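PDB 3S9J: member of DUF4221 family from Bacteroides vulgatus, which is of unknown function but folds as a six-bladed beta-propeller, a scaffold that in other proteins often carries binding or catalytic sites. Local coordinates for residues Gln33-Gly38 against Asp273-Val278. Residues are numbered along the deposited sequence; the frame is centred on the assembly and turned at random.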
loop_
_atom_site.group_PDB
_atom_site.type_symbol
_atom_site.label_atom_id
_atom_site.label_comp_id
_atom_site.label_asym_id
_atom_site.label_seq_id
_atom_site.Cartn_x
_atom_site.Cartn_y
_atom_site.Cartn_z
ATOM N N GLN A 33 -4.750 9.870 0.965
ATOM C CA GLN A 33 -5.009 11.290 0.767
ATOM C C GLN A 33 -5.921 11.455 -0.458
ATOM O O GLN A 33 -5.792 10.737 -1.462
ATOM C CB GLN A 33 -3.681 12.045 0.603
ATOM C CG GLN A 33 -3.778 13.554 0.510
ATOM C CD GLN A 33 -3.894 14.087 -0.922
ATOM O OE1 GLN A 33 -4.153 13.328 -1.854
ATOM N NE2 GLN A 33 -3.698 15.407 -1.090
ATOM N N PHE A 34 -6.814 12.443 -0.369
ATOM C CA PHE A 34 -7.691 12.806 -1.471
ATOM C C PHE A 34 -8.081 14.283 -1.383
ATOM O O PHE A 34 -7.930 14.906 -0.341
ATOM C CB PHE A 34 -8.929 11.912 -1.514
ATOM C CG PHE A 34 -9.913 12.151 -0.407
ATOM C CD1 PHE A 34 -9.735 11.574 0.826
ATOM C CD2 PHE A 34 -11.047 12.922 -0.614
ATOM C CE1 PHE A 34 -10.623 11.786 1.855
ATOM C CE2 PHE A 34 -11.956 13.139 0.395
ATOM C CZ PHE A 34 -11.760 12.551 1.652
ATOM N N GLU A 35 -8.529 14.810 -2.518
ATOM C CA GLU A 35 -9.063 16.156 -2.612
ATOM C C GLU A 35 -10.558 16.126 -2.788
ATOM O O GLU A 35 -11.074 15.280 -3.500
ATOM C CB GLU A 35 -8.430 16.874 -3.794
ATOM C CG GLU A 35 -6.901 17.033 -3.691
ATOM C CD GLU A 35 -6.418 18.447 -3.653
ATOM O OE1 GLU A 35 -7.251 19.376 -3.691
ATOM O OE2 GLU A 35 -5.188 18.655 -3.599
ATOM N N GLU A 36 -11.239 17.058 -2.118
ATOM C CA GLU A 36 -12.666 17.232 -2.239
ATOM C C GLU A 36 -13.026 18.679 -1.906
ATOM O O GLU A 36 -12.509 19.260 -0.954
ATOM C CB GLU A 36 -13.417 16.281 -1.321
ATOM C CG GLU A 36 -14.927 16.226 -1.594
ATOM C CD GLU A 36 -15.690 15.179 -0.791
ATOM O OE1 GLU A 36 -15.055 14.246 -0.253
ATOM O OE2 GLU A 36 -16.946 15.290 -0.686
ATOM N N ASN A 37 -13.894 19.262 -2.721
ATOM C CA ASN A 37 -14.382 20.619 -2.504
ATOM C C ASN A 37 -13.250 21.636 -2.340
ATOM O O ASN A 37 -13.360 22.549 -1.540
ATOM C CB ASN A 37 -15.287 20.657 -1.267
ATOM C CG ASN A 37 -16.506 19.744 -1.392
ATOM O OD1 ASN A 37 -17.069 19.585 -2.475
ATOM N ND2 ASN A 37 -16.910 19.146 -0.272
ATOM N N GLY A 38 -12.148 21.450 -3.059
ATOM C CA GLY A 38 -11.033 22.408 -3.022
ATOM C C GLY A 38 -10.037 22.262 -1.880
ATOM O O GLY A 38 -9.152 23.099 -1.754
ATOM N N ASP A 273 3.814 10.815 -6.598
ATOM C CA ASP A 273 3.530 12.146 -6.082
ATOM C C ASP A 273 2.930 12.960 -7.242
ATOM O O ASP A 273 3.665 13.396 -8.148
ATOM C CB ASP A 273 4.848 12.773 -5.590
ATOM C CG ASP A 273 4.686 14.168 -5.003
ATOM O OD1 ASP A 273 3.735 14.903 -5.394
ATOM O OD2 ASP A 273 5.542 14.521 -4.138
ATOM N N LYS A 274 1.605 13.140 -7.202
ATOM C CA LYS A 274 0.844 13.818 -8.277
ATOM C C LYS A 274 1.112 15.320 -8.322
ATOM O O LYS A 274 0.851 15.945 -9.336
ATOM C CB LYS A 274 -0.679 13.550 -8.150
ATOM C CG LYS A 274 -1.380 14.167 -6.920
ATOM C CD LYS A 274 -2.805 13.549 -6.632
ATOM C CE LYS A 274 -3.232 13.702 -5.112
ATOM N NZ LYS A 274 -4.679 13.363 -4.609
ATOM N N TYR A 275 1.628 15.892 -7.232
ATOM C CA TYR A 275 1.860 17.339 -7.142
ATOM C C TYR A 275 3.195 17.721 -7.739
ATOM O O TYR A 275 3.303 18.698 -8.459
ATOM C CB TYR A 275 1.735 17.843 -5.699
ATOM C CG TYR A 275 0.350 17.560 -5.135
ATOM C CD1 TYR A 275 -0.731 18.352 -5.493
ATOM C CD2 TYR A 275 0.132 16.479 -4.281
ATOM C CE1 TYR A 275 -2.020 18.085 -5.023
ATOM C CE2 TYR A 275 -1.154 16.208 -3.767
ATOM C CZ TYR A 275 -2.227 17.008 -4.143
ATOM O OH TYR A 275 -3.481 16.750 -3.669
ATOM N N ARG A 276 4.223 16.945 -7.439
ATOM C CA ARG A 276 5.573 17.238 -7.934
ATOM C C ARG A 276 5.985 16.364 -9.125
ATOM O O ARG A 276 7.040 16.595 -9.716
ATOM C CB ARG A 276 6.570 17.119 -6.774
ATOM C CG ARG A 276 6.558 18.350 -5.879
ATOM C CD ARG A 276 6.879 18.045 -4.463
ATOM N NE ARG A 276 5.826 17.231 -3.893
ATOM C CZ ARG A 276 4.738 17.699 -3.283
ATOM N NH1 ARG A 276 4.567 19.012 -3.080
ATOM N NH2 ARG A 276 3.826 16.838 -2.853
ATOM N N ASN A 277 5.144 15.400 -9.495
ATOM C CA ASN A 277 5.411 14.478 -10.604
ATOM C C ASN A 277 6.721 13.671 -10.428
ATOM O O ASN A 277 7.574 13.609 -11.323
ATOM C CB ASN A 277 5.402 15.250 -11.943
ATOM C CG ASN A 277 5.150 14.352 -13.146
ATOM O OD1 ASN A 277 4.590 13.265 -13.032
ATOM N ND2 ASN A 277 5.544 14.834 -14.331
ATOM N N VAL A 278 6.852 13.066 -9.252
ATOM C CA VAL A 278 7.983 12.211 -8.888
ATOM C C VAL A 278 7.451 10.937 -8.249
ATOM O O VAL A 278 6.264 10.834 -7.978
ATOM C CB VAL A 278 8.960 12.941 -7.910
ATOM C CG1 VAL A 278 9.591 14.163 -8.574
ATOM C CG2 VAL A 278 8.248 13.350 -6.633
#
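The phenol of Y275 meets the carboxamide of Q33 and the carboxylate of E35 at one oxygen: OH donates to E35 OE2 at 2.6 Å, on the anti lone pair, and accepts from Q33 NE2 at 2.9 Å in a nearly straight bond (167°). A tyrosine suits the place because its hydroxyl can give and take at once; a glutamate suits position 35 because OE1 is left to form a salt bridge with R335. The Y275 ring stands almost perpendicular to the Q33 amide, 88° between the planes.

K274 runs beside the Y275 ring and meets Q33 at a slant. From CB, its CG lies 3.7 Å above one ring face, near the rim; CD continues the extended chain, CE comes within 3.4 Å of Q33 OE1, and NZ, which only so long a chain brings this far, donates to that oxygen at 2.8 Å, in the carbonyl plane. These side chains bridge two propeller blades: 33-36 belongs to the first strand of one four-stranded sheet, whereas 273-278 is the hairpin turn between strands 266-273 and 278-284 of another.

Q33 swings CG away from its own backbone N (chi1 -175°) and bends at chi2, which turns carbonyl and NH2 to different partners. A leucine here would probably cost K274 NZ this acceptor, and Y275 OH and E40 this donor. Within the turn, D273 OD1 accepts from Y275 N, an Asx turn, and from R276 N, extending it to an Asx motif.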